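Local coordinates for outer protein YopM (Yersinia pestis, PDB 1JL5) that acts as a leucine-rich repeat effector that probably alters host cell physiology and promotes survival of the bacterium in host tissues, at residues S290-L295 against Y300-S305; T270-L275 against T280-S285; I330-L335 against L342-N347; R310-L315 against E320-S325. All coordinates share one frame; numbering follows the deposited sequence.

Overall arrangement
The four contacts repeat one arrangement in four successive turns of the leucine-rich repeat solenoid. Along the chain they come in the order interaction 2, interaction 1, interaction 4, interaction 3. Neighbouring centres lie about 7, 5 and 6 Å apart, and the two outer ones about 18 Å. Each joins a strand to the return limb that follows the preceding strand. Strands 281-283, 301-303, 321-323 and 341-343 are parallel neighbours in that order. On the return side, the weakly bonded strands 291-292 and 311-312 also pair. Interactions 1 and 2 share a calcium ion. The leucine core thus runs unbroken through this part of the coil.

Interaction 1 (S290-L295 against Y300-S305); sequences SGLSEL and YYLNAS. With CA (calcium ion), chain E.
Leu302 has CG anti to its backbone N (chi1 171°), whereas Leu292 and Leu295 both have CG anti to the carbonyl carbon. These torsions bring three branched tips together between the two limbs of the coil. CD2 of Leu302 is the shared point. Leu292 meets it head on, with CD1 3.6 Å from CD2 of Leu302. Leu295 comes across at about a right angle, and its CD1 lies 3.5 Å from the same CD2, a little tighter than usual for two methyls. CD1 of Leu292 also rests against CB of Ala304 at 3.5 Å.

Beyond the core, Glu294 binds calcium through both oxygens, OE1 at 2.2 Å and OE2 at 2.4 Å. Two waters and Glu274 complete the ligands. On the other limb, Asn303 OD1 accepts from Ser305 N at 3.1 Å, which makes an Asx turn. Ser305 OG reaches the same oxygen on a lone pair, in the carbonyl plane, at 2.6 Å. Asn303 ND2 donates to Tyr301 OH, which lies tilted from the amide plane. The Tyr301 ring stacks with Phe281 of the preceding repeat.

No hydrogen bond crosses between residues 290-295 and 300-305, so methyl packing alone joins them directly. The polar groups act elsewhere: the Asx turn shapes the chain after strand 301-303, and Glu294 ties its limb to Glu274 through the calcium ion.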
loop_
_atom_site.group_PDB
_atom_site.type_symbol
_atom_site.label_atom_id
_atom_site.label_comp_id
_atom_site.label_asym_id
_atom_site.label_seq_id
_atom_site.Cartn_x
_atom_site.Cartn_y
_atom_site.Cartn_z
ATOM N N SER A 290 6.440 -1.985 -26.541
ATOM C CA SER A 290 5.379 -1.113 -27.020
ATOM C C SER A 290 4.226 -2.050 -27.345
ATOM O O SER A 290 3.112 -1.630 -27.647
ATOM C CB SER A 290 5.836 -0.353 -28.262
ATOM O OG SER A 290 6.370 -1.244 -29.214
ATOM N N GLY A 291 4.515 -3.338 -27.257
ATOM C CA GLY A 291 3.509 -4.343 -27.509
ATOM C C GLY A 291 4.117 -5.720 -27.362
ATOM O O GLY A 291 5.315 -5.864 -27.143
ATOM N N LEU A 292 3.274 -6.733 -27.456
ATOM C CA LEU A 292 3.721 -8.107 -27.386
ATOM C C LEU A 292 3.123 -8.720 -28.633
ATOM O O LEU A 292 1.914 -8.900 -28.734
ATOM C CB LEU A 292 3.195 -8.788 -26.122
ATOM C CG LEU A 292 3.822 -8.230 -24.842
ATOM C CD1 LEU A 292 3.225 -8.925 -23.628
ATOM C CD2 LEU A 292 5.339 -8.430 -24.890
ATOM N N SER A 293 3.985 -9.001 -29.600
ATOM C CA SER A 293 3.554 -9.557 -30.871
ATOM C C SER A 293 3.214 -11.029 -30.750
ATOM O O SER A 293 2.339 -11.531 -31.449
ATOM C CB SER A 293 4.654 -9.365 -31.910
ATOM O OG SER A 293 5.853 -9.981 -31.479
ATOM N N GLU A 294 3.909 -11.715 -29.853
ATOM C CA GLU A 294 3.693 -13.138 -29.653
ATOM C C GLU A 294 3.808 -13.537 -28.207
ATOM O O GLU A 294 4.544 -12.934 -27.426
ATOM C CB GLU A 294 4.732 -13.967 -30.402
ATOM C CG GLU A 294 4.717 -13.881 -31.891
ATOM C CD GLU A 294 5.626 -14.925 -32.494
ATOM O OE1 GLU A 294 6.819 -14.957 -32.115
ATOM O OE2 GLU A 294 5.138 -15.713 -33.330
ATOM N N LEU A 295 3.094 -14.597 -27.868
ATOM C CA LEU A 295 3.145 -15.138 -26.534
ATOM C C LEU A 295 3.240 -16.633 -26.691
ATOM O O LEU A 295 2.634 -17.211 -27.588
ATOM C CB LEU A 295 1.895 -14.757 -25.749
ATOM C CG LEU A 295 1.853 -13.269 -25.410
ATOM C CD1 LEU A 295 0.572 -12.961 -24.665
ATOM C CD2 LEU A 295 3.081 -12.905 -24.574
ATOM N N TYR A 300 1.165 -19.540 -18.958
ATOM C CA TYR A 300 0.139 -19.524 -17.926
ATOM C C TYR A 300 0.109 -18.133 -17.328
ATOM O O TYR A 300 -0.943 -17.592 -16.990
ATOM C CB TYR A 300 0.469 -20.474 -16.779
ATOM C CG TYR A 300 0.394 -21.941 -17.093
ATOM C CD1 TYR A 300 -0.670 -22.467 -17.827
ATOM C CD2 TYR A 300 1.355 -22.821 -16.594
ATOM C CE1 TYR A 300 -0.775 -23.834 -18.051
ATOM C CE2 TYR A 300 1.260 -24.181 -16.812
ATOM C CZ TYR A 300 0.196 -24.683 -17.537
ATOM O OH TYR A 300 0.111 -26.034 -17.741
ATOM N N TYR A 301 1.296 -17.567 -17.196
ATOM C CA TYR A 301 1.442 -16.275 -16.575
ATOM C C TYR A 301 2.190 -15.278 -17.414
ATOM O O TYR A 301 3.295 -15.527 -17.882
ATOM C CB TYR A 301 2.171 -16.445 -15.248
ATOM C CG TYR A 301 2.530 -15.160 -14.547
ATOM C CD1 TYR A 301 1.663 -14.579 -13.624
ATOM C CD2 TYR A 301 3.761 -14.549 -14.772
ATOM C CE1 TYR A 301 2.019 -13.425 -12.935
ATOM C CE2 TYR A 301 4.125 -13.396 -14.087
ATOM C CZ TYR A 301 3.253 -12.842 -13.169
ATOM O OH TYR A 301 3.628 -11.716 -12.471
ATOM N N LEU A 302 1.570 -14.132 -17.599
ATOM C CA LEU A 302 2.207 -13.086 -18.334
ATOM C C LEU A 302 2.084 -11.825 -17.519
ATOM O O LEU A 302 0.984 -11.384 -17.180
ATOM C CB LEU A 302 1.556 -12.866 -19.693
ATOM C CG LEU A 302 2.101 -11.596 -20.365
ATOM C CD1 LEU A 302 3.612 -11.700 -20.530
ATOM C CD2 LEU A 302 1.436 -11.387 -21.709
ATOM N N ASN A 303 3.228 -11.280 -17.154
ATOM C CA ASN A 303 3.232 -10.027 -16.448
ATOM C C ASN A 303 3.994 -9.132 -17.407
ATOM O O ASN A 303 5.200 -9.292 -17.590
ATOM C CB ASN A 303 3.971 -10.119 -15.126
ATOM C CG ASN A 303 3.831 -8.855 -14.313
ATOM O OD1 ASN A 303 3.494 -7.800 -14.848
ATOM N ND2 ASN A 303 4.093 -8.949 -13.020
ATOM N N ALA A 304 3.270 -8.233 -18.055
ATOM C CA ALA A 304 3.867 -7.299 -18.998
ATOM C C ALA A 304 3.477 -5.911 -18.521
ATOM O O ALA A 304 3.429 -4.956 -19.288
ATOM C CB ALA A 304 3.321 -7.550 -20.395
ATOM N N SER A 305 3.181 -5.812 -17.234
ATOM C CA SER A 305 2.781 -4.542 -16.663
ATOM C C SER A 305 3.899 -3.522 -16.757
ATOM O O SER A 305 5.080 -3.868 -16.830
ATOM C CB SER A 305 2.389 -4.721 -15.194
ATOM O OG SER A 305 3.496 -5.187 -14.447
HETATM CA CA CA E . 7.105 -16.993 -32.832
HETATM O O HOH W 1 7.421 -15.449 -34.929
HETATM O O HOH W 2 7.779 -18.689 -34.368
#

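Interaction 2 (T270-L275 against T280-S285); sequences TDLPEL and TFLDVS. With CA (calcium ion), chain E.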
loop_
_atom_site.group_PDB
_atom_site.type_symbol
_atom_site.label_atom_id
_atom_site.label_comp_id
_atom_site.label_asym_id
_atom_site.label_seq_id
_atom_site.Cartn_x
_atom_site.Cartn_y
_atom_site.Cartn_z
ATOM N N THR A 270 12.730 -4.287 -25.525
ATOM C CA THR A 270 11.733 -3.764 -26.435
ATOM C C THR A 270 11.211 -4.973 -27.190
ATOM O O THR A 270 10.118 -4.970 -27.749
ATOM C CB THR A 270 12.363 -2.796 -27.436
ATOM O OG1 THR A 270 11.335 -2.208 -28.237
ATOM C CG2 THR A 270 13.329 -3.536 -28.345
ATOM N N ASP A 271 12.018 -6.020 -27.189
ATOM C CA ASP A 271 11.668 -7.234 -27.886
ATOM C C ASP A 271 12.150 -8.424 -27.103
ATOM O O ASP A 271 12.974 -8.309 -26.202
ATOM C CB ASP A 271 12.320 -7.263 -29.274
ATOM C CG ASP A 271 11.838 -6.145 -30.171
ATOM O OD1 ASP A 271 10.619 -6.091 -30.454
ATOM O OD2 ASP A 271 12.678 -5.322 -30.595
ATOM N N LEU A 272 11.630 -9.576 -27.478
ATOM C CA LEU A 272 12.004 -10.818 -26.861
ATOM C C LEU A 272 12.410 -11.728 -27.987
ATOM O O LEU A 272 11.881 -11.628 -29.094
ATOM C CB LEU A 272 10.811 -11.428 -26.144
ATOM C CG LEU A 272 10.367 -10.705 -24.880
ATOM C CD1 LEU A 272 9.022 -11.258 -24.428
ATOM C CD2 LEU A 272 11.439 -10.878 -23.816
ATOM N N PRO A 273 13.385 -12.607 -27.739
ATOM C CA PRO A 273 13.759 -13.500 -28.832
ATOM C C PRO A 273 12.592 -14.465 -28.942
ATOM O O PRO A 273 11.644 -14.380 -28.163
ATOM C CB PRO A 273 15.028 -14.173 -28.311
ATOM C CG PRO A 273 14.846 -14.151 -26.824
ATOM C CD PRO A 273 14.261 -12.787 -26.571
ATOM N N GLU A 274 12.633 -15.366 -29.908
ATOM C CA GLU A 274 11.555 -16.324 -30.017
ATOM C C GLU A 274 11.396 -16.941 -28.642
ATOM O O GLU A 274 12.374 -17.294 -27.990
ATOM C CB GLU A 274 11.894 -17.393 -31.051
ATOM C CG GLU A 274 11.440 -17.013 -32.439
ATOM C CD GLU A 274 9.956 -16.756 -32.486
ATOM O OE1 GLU A 274 9.196 -17.554 -31.897
ATOM O OE2 GLU A 274 9.548 -15.762 -33.114
ATOM N N LEU A 275 10.162 -17.058 -28.189
ATOM C CA LEU A 275 9.930 -17.614 -26.877
ATOM C C LEU A 275 9.724 -19.111 -26.904
ATOM O O LEU A 275 8.913 -19.625 -27.667
ATOM C CB LEU A 275 8.717 -16.948 -26.239
ATOM C CG LEU A 275 8.900 -15.452 -25.992
ATOM C CD1 LEU A 275 7.614 -14.871 -25.421
ATOM C CD2 LEU A 275 10.072 -15.235 -25.037
ATOM N N THR A 280 5.906 -20.884 -19.635
ATOM C CA THR A 280 4.600 -20.811 -19.000
ATOM C C THR A 280 4.533 -19.588 -18.106
ATOM O O THR A 280 3.453 -19.122 -17.748
ATOM C CB THR A 280 4.356 -22.036 -18.134
ATOM O OG1 THR A 280 5.425 -22.149 -17.191
ATOM C CG2 THR A 280 4.309 -23.296 -18.992
ATOM N N PHE A 281 5.700 -19.075 -17.744
ATOM C CA PHE A 281 5.776 -17.915 -16.880
ATOM C C PHE A 281 6.646 -16.868 -17.538
ATOM O O PHE A 281 7.838 -17.077 -17.765
ATOM C CB PHE A 281 6.355 -18.311 -15.520
ATOM C CG PHE A 281 6.542 -17.157 -14.583
ATOM C CD1 PHE A 281 7.554 -16.224 -14.795
ATOM C CD2 PHE A 281 5.692 -16.988 -13.494
ATOM C CE1 PHE A 281 7.717 -15.140 -13.937
ATOM C CE2 PHE A 281 5.847 -15.907 -12.629
ATOM C CZ PHE A 281 6.861 -14.981 -12.852
ATOM N N LEU A 282 6.043 -15.734 -17.845
ATOM C CA LEU A 282 6.779 -14.673 -18.484
ATOM C C LEU A 282 6.533 -13.341 -17.809
ATOM O O LEU A 282 5.413 -12.844 -17.761
ATOM C CB LEU A 282 6.386 -14.577 -19.952
ATOM C CG LEU A 282 7.076 -13.486 -20.768
ATOM C CD1 LEU A 282 8.582 -13.701 -20.757
ATOM C CD2 LEU A 282 6.535 -13.509 -22.182
ATOM N N ASP A 283 7.589 -12.765 -17.271
ATOM C CA ASP A 283 7.449 -11.472 -16.653
ATOM C C ASP A 283 8.376 -10.545 -17.399
ATOM O O ASP A 283 9.588 -10.625 -17.263
ATOM C CB ASP A 283 7.837 -11.497 -15.183
ATOM C CG ASP A 283 7.518 -10.190 -14.492
ATOM O OD1 ASP A 283 7.574 -9.139 -15.163
ATOM O OD2 ASP A 283 7.218 -10.205 -13.288
ATOM N N VAL A 284 7.790 -9.682 -18.212
ATOM C CA VAL A 284 8.559 -8.718 -18.973
ATOM C C VAL A 284 8.068 -7.354 -18.545
ATOM O O VAL A 284 8.188 -6.375 -19.272
ATOM C CB VAL A 284 8.340 -8.910 -20.483
ATOM C CG1 VAL A 284 8.923 -10.244 -20.912
ATOM C CG2 VAL A 284 6.853 -8.856 -20.804
ATOM N N SER A 285 7.501 -7.301 -17.346
ATOM C CA SER A 285 6.983 -6.054 -16.827
ATOM C C SER A 285 8.143 -5.091 -16.689
ATOM O O SER A 285 9.302 -5.498 -16.582
ATOM C CB SER A 285 6.329 -6.270 -15.466
ATOM O OG SER A 285 7.297 -6.624 -14.504
HETATM CA CA CA E . 7.105 -16.993 -32.832
HETATM O O HOH W 1 7.421 -15.449 -34.929
HETATM O O HOH W 2 7.779 -18.689 -34.368
#
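Asp283 OD1 is gripped by two donors from one residue. Ser285 OG donates to the syn lone pair of Asp283 OD1, on the side of the other carboxylate oxygen, at 2.6 Å. Ser285 N lies 2.9 Å from Asp283 OD1 and meets it nearly along the C-O axis. The bond from Ser285 N makes an Asx turn, which fixes the chain as it leaves strand 281-283. Ser285 OG has a further partner in Arg265 of the preceding repeat, whose positive charge would probably stabilise the Asp283 carboxylate.

Leu282 and Val284 face the opposite limb of the coil. Leu272 and Leu282 meet tip to tip, CD1 of Leu272 lying 4.0 Å from CD2 of Leu282. Leu272 also crosses Val284 obliquely, with its CD1 3.7 Å from CG1 of Val284. That methyl of Val284 is anti to the carbonyl carbon (chi1 -67°), and both methyls of Leu272 reach it. Leu275 stands roughly perpendicular to Leu282 and sets its CD1 3.7 Å from the same CD2.

This is the interior of a leucine-rich repeat solenoid. Leu282 also packs on Leu262 and Leu302, the matching leucines of the strands before and after.

Glu274 points from the return limb to the calcium ion. Its chain bends at chi2 (-58°), and it binds the metal unevenly, OE1 at 2.4 Å and OE2 at 2.8 Å. The carboxylate of Glu294 in the next repeat shares the ion. Glu274 and Leu275 also touch a crystal neighbour.

Interaction 3 (I330-L335 against L342-N347); sequences IELPAL and LIASFN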
loop_
_atom_site.group_PDB
_atom_site.type_symbol
_atom_site.label_atom_id
_atom_site.label_comp_id
_atom_site.label_asym_id
_atom_site.label_seq_id
_atom_site.Cartn_x
_atom_site.Cartn_y
_atom_site.Cartn_z
ATOM N N ILE A 330 -5.611 0.254 -25.050
ATOM C CA ILE A 330 -6.910 0.887 -25.134
ATOM C C ILE A 330 -7.879 -0.273 -25.320
ATOM O O ILE A 330 -9.094 -0.118 -25.251
ATOM C CB ILE A 330 -6.988 1.863 -26.321
ATOM C CG1 ILE A 330 -6.658 1.131 -27.619
ATOM C CG2 ILE A 330 -6.039 3.023 -26.103
ATOM C CD1 ILE A 330 -7.847 0.906 -28.503
ATOM N N GLU A 331 -7.314 -1.455 -25.520
ATOM C CA GLU A 331 -8.118 -2.638 -25.709
ATOM C C GLU A 331 -7.334 -3.897 -25.392
ATOM O O GLU A 331 -6.149 -4.003 -25.701
ATOM C CB GLU A 331 -8.626 -2.684 -27.150
ATOM C CG GLU A 331 -9.662 -3.744 -27.421
ATOM C CD GLU A 331 -10.292 -3.560 -28.790
ATOM O OE1 GLU A 331 -9.560 -3.669 -29.795
ATOM O OE2 GLU A 331 -11.516 -3.308 -28.856
ATOM N N LEU A 332 -8.000 -4.844 -24.747
ATOM C CA LEU A 332 -7.376 -6.110 -24.428
ATOM C C LEU A 332 -7.855 -7.094 -25.468
ATOM O O LEU A 332 -8.962 -6.972 -25.984
ATOM C CB LEU A 332 -7.809 -6.599 -23.050
ATOM C CG LEU A 332 -7.295 -5.814 -21.848
ATOM C CD1 LEU A 332 -7.911 -6.377 -20.585
ATOM C CD2 LEU A 332 -5.776 -5.897 -21.796
ATOM N N PRO A 333 -7.017 -8.072 -25.819
ATOM C CA PRO A 333 -7.478 -9.035 -26.815
ATOM C C PRO A 333 -8.493 -9.940 -26.129
ATOM O O PRO A 333 -8.712 -9.826 -24.917
ATOM C CB PRO A 333 -6.203 -9.780 -27.189
ATOM C CG PRO A 333 -5.431 -9.760 -25.913
ATOM C CD PRO A 333 -5.628 -8.345 -25.423
ATOM N N ALA A 334 -9.121 -10.824 -26.895
ATOM C CA ALA A 334 -10.086 -11.744 -26.323
ATOM C C ALA A 334 -9.371 -12.420 -25.167
ATOM O O ALA A 334 -8.207 -12.801 -25.280
ATOM C CB ALA A 334 -10.515 -12.773 -27.359
ATOM N N LEU A 335 -10.055 -12.552 -24.044
ATOM C CA LEU A 335 -9.442 -13.177 -22.896
ATOM C C LEU A 335 -9.565 -14.685 -22.985
ATOM O O LEU A 335 -10.645 -15.217 -23.220
ATOM C CB LEU A 335 -10.103 -12.675 -21.619
ATOM C CG LEU A 335 -9.999 -11.167 -21.418
ATOM C CD1 LEU A 335 -10.737 -10.776 -20.152
ATOM C CD2 LEU A 335 -8.530 -10.761 -21.352
ATOM N N LEU A 342 -6.832 -11.393 -14.264
ATOM C CA LEU A 342 -6.662 -10.358 -15.250
ATOM C C LEU A 342 -6.342 -9.064 -14.527
ATOM O O LEU A 342 -7.181 -8.508 -13.812
ATOM C CB LEU A 342 -7.923 -10.170 -16.095
ATOM C CG LEU A 342 -7.798 -8.999 -17.078
ATOM C CD1 LEU A 342 -6.554 -9.172 -17.938
ATOM C CD2 LEU A 342 -9.039 -8.912 -17.952
ATOM N N ILE A 343 -5.108 -8.614 -14.681
ATOM C CA ILE A 343 -4.698 -7.356 -14.088
ATOM C C ILE A 343 -4.382 -6.497 -15.290
ATOM O O ILE A 343 -3.371 -6.697 -15.951
ATOM C CB ILE A 343 -3.441 -7.495 -13.216
ATOM C CG1 ILE A 343 -3.683 -8.497 -12.083
ATOM C CG2 ILE A 343 -3.085 -6.138 -12.616
ATOM C CD1 ILE A 343 -3.598 -9.936 -12.513
ATOM N N ALA A 344 -5.276 -5.567 -15.593
ATOM C CA ALA A 344 -5.109 -4.686 -16.734
ATOM C C ALA A 344 -5.380 -3.263 -16.274
ATOM O O ALA A 344 -5.761 -2.389 -17.053
ATOM C CB ALA A 344 -6.067 -5.080 -17.841
ATOM N N SER A 345 -5.183 -3.050 -14.983
ATOM C CA SER A 345 -5.374 -1.743 -14.390
ATOM C C SER A 345 -4.360 -0.772 -14.978
ATOM O O SER A 345 -3.348 -1.183 -15.552
ATOM C CB SER A 345 -5.163 -1.844 -12.889
ATOM O OG SER A 345 -3.910 -2.448 -12.648
ATOM N N PHE A 346 -4.637 0.517 -14.835
ATOM C CA PHE A 346 -3.742 1.549 -15.332
ATOM C C PHE A 346 -3.443 1.392 -16.807
ATOM O O PHE A 346 -2.293 1.313 -17.238
ATOM C CB PHE A 346 -2.454 1.536 -14.528
ATOM C CG PHE A 346 -2.658 1.859 -13.091
ATOM C CD1 PHE A 346 -2.990 3.156 -12.703
ATOM C CD2 PHE A 346 -2.534 0.874 -12.118
ATOM C CE1 PHE A 346 -3.193 3.464 -11.364
ATOM C CE2 PHE A 346 -2.735 1.173 -10.778
ATOM C CZ PHE A 346 -3.065 2.472 -10.401
ATOM N N ASN A 347 -4.510 1.326 -17.579
ATOM C CA ASN A 347 -4.394 1.222 -19.012
ATOM C C ASN A 347 -5.426 2.167 -19.548
ATOM O O ASN A 347 -6.032 2.910 -18.787
ATOM C CB ASN A 347 -4.656 -0.202 -19.472
ATOM C CG ASN A 347 -3.407 -1.034 -19.449
ATOM O OD1 ASN A 347 -2.515 -0.839 -20.269
ATOM N ND2 ASN A 347 -3.319 -1.947 -18.496
#
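Leu335 and Leu342 cross at about a right angle. Leu342 stretches out from its strand with CG anti to the backbone N (chi1 176°). Leu335 presents both methyls to CD2 of Leu342. The nearer is CD1, at 3.3 Å from that CD2. This is shorter than normal methyl contact, so the exact value is doubtful.

Leu332 is oriented differently. It points at Leu342 tip to tip, with its CD1 3.8 Å from CD2 of Leu342. The same CD1 sits 3.6 Å from CB of Ala344, and CD2 of Leu332 also approaches that CB, at 4.0 Å. The fork of Leu332 is therefore set over the small alanine, and Leu342 lies beside it. All four residues are buried. Leu342 packs further on Leu322 and Leu362, and Leu332 on Leu312.

Asn347 turns its side chain back inside the curve of the chain. Its ND2 donates to Ala344 O at 2.9 Å, in a fairly straight bond with an N-H...O angle of 164°. The donor stands well above the carbonyl plane and is not on a lone pair. ND2 also bonds Val324 O of the preceding repeat, and OD1 accepts from Leu329 N. The buried amide thus ties backbone groups of two coils together. Ala344 O in turn receives ND2 of Asn367 in the coil beyond.

Stacked leucines on the inside and a run of such asparagines at the turn after the strand, the asparagine ladder, are hallmarks of the leucine-rich repeat fold.

Interaction 4 (R310-L315 against E320-S325); sequences RSLCDL and EELNVS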
loop_
_atom_site.group_PDB
_atom_site.type_symbol
_atom_site.label_atom_id
_atom_site.label_comp_id
_atom_site.label_asym_id
_atom_site.label_seq_id
_atom_site.Cartn_x
_atom_site.Cartn_y
_atom_site.Cartn_z
ATOM N N ARG A 310 0.893 -1.095 -26.239
ATOM C CA ARG A 310 -0.241 -0.427 -26.843
ATOM C C ARG A 310 -1.217 -1.473 -27.313
ATOM O O ARG A 310 -2.394 -1.195 -27.513
ATOM C CB ARG A 310 0.190 0.378 -28.050
ATOM C CG ARG A 310 1.131 1.501 -27.767
ATOM C CD ARG A 310 0.811 2.553 -28.774
ATOM N NE ARG A 310 1.970 3.301 -29.208
ATOM C CZ ARG A 310 1.902 4.237 -30.137
ATOM N NH1 ARG A 310 0.731 4.505 -30.698
ATOM N NH2 ARG A 310 2.986 4.903 -30.496
ATOM N N SER A 311 -0.712 -2.678 -27.521
ATOM C CA SER A 311 -1.560 -3.752 -27.978
ATOM C C SER A 311 -0.961 -5.075 -27.578
ATOM O O SER A 311 0.255 -5.235 -27.497
ATOM C CB SER A 311 -1.713 -3.704 -29.499
ATOM O OG SER A 311 -0.472 -3.973 -30.121
ATOM N N LEU A 312 -1.843 -6.020 -27.313
ATOM C CA LEU A 312 -1.438 -7.349 -26.936
ATOM C C LEU A 312 -1.832 -8.258 -28.072
ATOM O O LEU A 312 -2.920 -8.126 -28.635
ATOM C CB LEU A 312 -2.173 -7.808 -25.681
ATOM C CG LEU A 312 -1.739 -7.260 -24.333
ATOM C CD1 LEU A 312 -2.600 -7.892 -23.247
ATOM C CD2 LEU A 312 -0.267 -7.585 -24.108
ATOM N N CYS A 313 -0.940 -9.170 -28.416
ATOM C CA CYS A 313 -1.229 -10.136 -29.454
ATOM C C CYS A 313 -2.287 -11.015 -28.809
ATOM O O CYS A 313 -2.611 -10.841 -27.632
ATOM C CB CYS A 313 0.009 -10.966 -29.732
ATOM S SG CYS A 313 0.678 -11.647 -28.204
ATOM N N ASP A 314 -2.829 -11.957 -29.565
ATOM C CA ASP A 314 -3.824 -12.845 -29.005
ATOM C C ASP A 314 -3.173 -13.553 -27.840
ATOM O O ASP A 314 -1.974 -13.822 -27.849
ATOM C CB ASP A 314 -4.294 -13.863 -30.042
ATOM C CG ASP A 314 -5.047 -13.219 -31.177
ATOM O OD1 ASP A 314 -5.896 -12.341 -30.903
ATOM O OD2 ASP A 314 -4.796 -13.593 -32.340
ATOM N N LEU A 315 -3.968 -13.847 -26.826
ATOM C CA LEU A 315 -3.452 -14.515 -25.654
ATOM C C LEU A 315 -3.596 -16.017 -25.806
ATOM O O LEU A 315 -4.607 -16.506 -26.302
ATOM C CB LEU A 315 -4.212 -14.033 -24.424
ATOM C CG LEU A 315 -4.203 -12.507 -24.311
ATOM C CD1 LEU A 315 -5.186 -12.059 -23.247
ATOM C CD2 LEU A 315 -2.785 -12.037 -24.003
ATOM N N GLU A 320 -3.461 -18.069 -17.700
ATOM C CA GLU A 320 -4.273 -18.022 -16.505
ATOM C C GLU A 320 -4.138 -16.673 -15.837
ATOM O O GLU A 320 -5.071 -16.170 -15.229
ATOM C CB GLU A 320 -3.856 -19.135 -15.568
ATOM C CG GLU A 320 -4.216 -20.475 -16.143
ATOM C CD GLU A 320 -3.873 -21.592 -15.223
ATOM O OE1 GLU A 320 -2.681 -21.718 -14.875
ATOM O OE2 GLU A 320 -4.797 -22.340 -14.852
ATOM N N GLU A 321 -2.963 -16.079 -15.940
ATOM C CA GLU A 321 -2.798 -14.777 -15.348
ATOM C C GLU A 321 -2.204 -13.828 -16.350
ATOM O O GLU A 321 -1.155 -14.085 -16.941
ATOM C CB GLU A 321 -1.916 -14.818 -14.106
ATOM C CG GLU A 321 -1.735 -13.425 -13.525
ATOM C CD GLU A 321 -1.197 -13.429 -12.116
ATOM O OE1 GLU A 321 -0.946 -14.522 -11.569
ATOM O OE2 GLU A 321 -1.028 -12.325 -11.558
ATOM N N LEU A 322 -2.914 -12.737 -16.559
ATOM C CA LEU A 322 -2.458 -11.725 -17.464
ATOM C C LEU A 322 -2.355 -10.442 -16.685
ATOM O O LEU A 322 -3.350 -9.924 -16.179
ATOM C CB LEU A 322 -3.434 -11.523 -18.609
ATOM C CG LEU A 322 -3.020 -10.377 -19.533
ATOM C CD1 LEU A 322 -1.681 -10.713 -20.178
ATOM C CD2 LEU A 322 -4.093 -10.147 -20.589
ATOM N N ASN A 323 -1.137 -9.946 -16.562
ATOM C CA ASN A 323 -0.938 -8.688 -15.893
ATOM C C ASN A 323 -0.316 -7.769 -16.917
ATOM O O ASN A 323 0.850 -7.920 -17.280
ATOM C CB ASN A 323 -0.009 -8.822 -14.695
ATOM C CG ASN A 323 0.071 -7.543 -13.903
ATOM O OD1 ASN A 323 -0.264 -6.475 -14.417
ATOM N ND2 ASN A 323 0.516 -7.632 -12.659
ATOM N N VAL A 324 -1.116 -6.844 -17.419
ATOM C CA VAL A 324 -0.640 -5.876 -18.393
ATOM C C VAL A 324 -0.967 -4.532 -17.785
ATOM O O VAL A 324 -1.202 -3.537 -18.468
ATOM C CB VAL A 324 -1.346 -6.038 -19.735
ATOM C CG1 VAL A 324 -0.902 -7.336 -20.387
ATOM C CG2 VAL A 324 -2.846 -6.024 -19.531
ATOM N N SER A 325 -0.992 -4.535 -16.465
ATOM C CA SER A 325 -1.277 -3.337 -15.714
ATOM C C SER A 325 -0.294 -2.260 -16.112
ATOM O O SER A 325 0.859 -2.531 -16.447
ATOM C CB SER A 325 -1.127 -3.601 -14.218
ATOM O OG SER A 325 -1.408 -2.422 -13.491
#
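Leu312 and Leu315 meet Leu322 and Val324 between the return limb of one leucine-rich repeat, 310-315, and the strand of the next, 321-323.

The direct contact is apolar. Leu312 and Val324 reach toward each other tip to tip, and CD1 of Leu312 comes to 3.4 Å from CG1 of Val324. This is closer than methyls usually pack. CD2 of Leu312 lies 3.8 Å from the same CG1, so the valine methyl is met by both branches of the leucine. Its torsion puts CG1 anti to the carbonyl carbon (chi1 -69°). Leu312 also faces Leu322 end to end, CD1 to CD2, at 3.8 Å. Leu315 runs across Leu322 at about a right angle, with its CD1 3.5 Å from that CD2. Leu322 continues the leucine stack onto Leu302 and Leu342.

Charged groups lie outside this core. Glu320 forms a salt bridge with Arg338, and Glu321 one with Arg341. Arg310 extends from the return limb, and its NH1 forms a salt bridge with Glu228 of a neighbouring subunit, so this limb also takes part in the tetramer.

Hydrogen bonds shape the end of the strand. Val324 O accepts from ND2 of Asn327. Ser325 has OG turned anti to its backbone N, and that hydroxyl bonds OG of Ser345 in the next repeat. An Asx turn follows the strand: the bond from Ser325 N to Asn323 OD1 measures 2.9 Å and lies in the carbonyl plane, with a C=O...N angle of 160°.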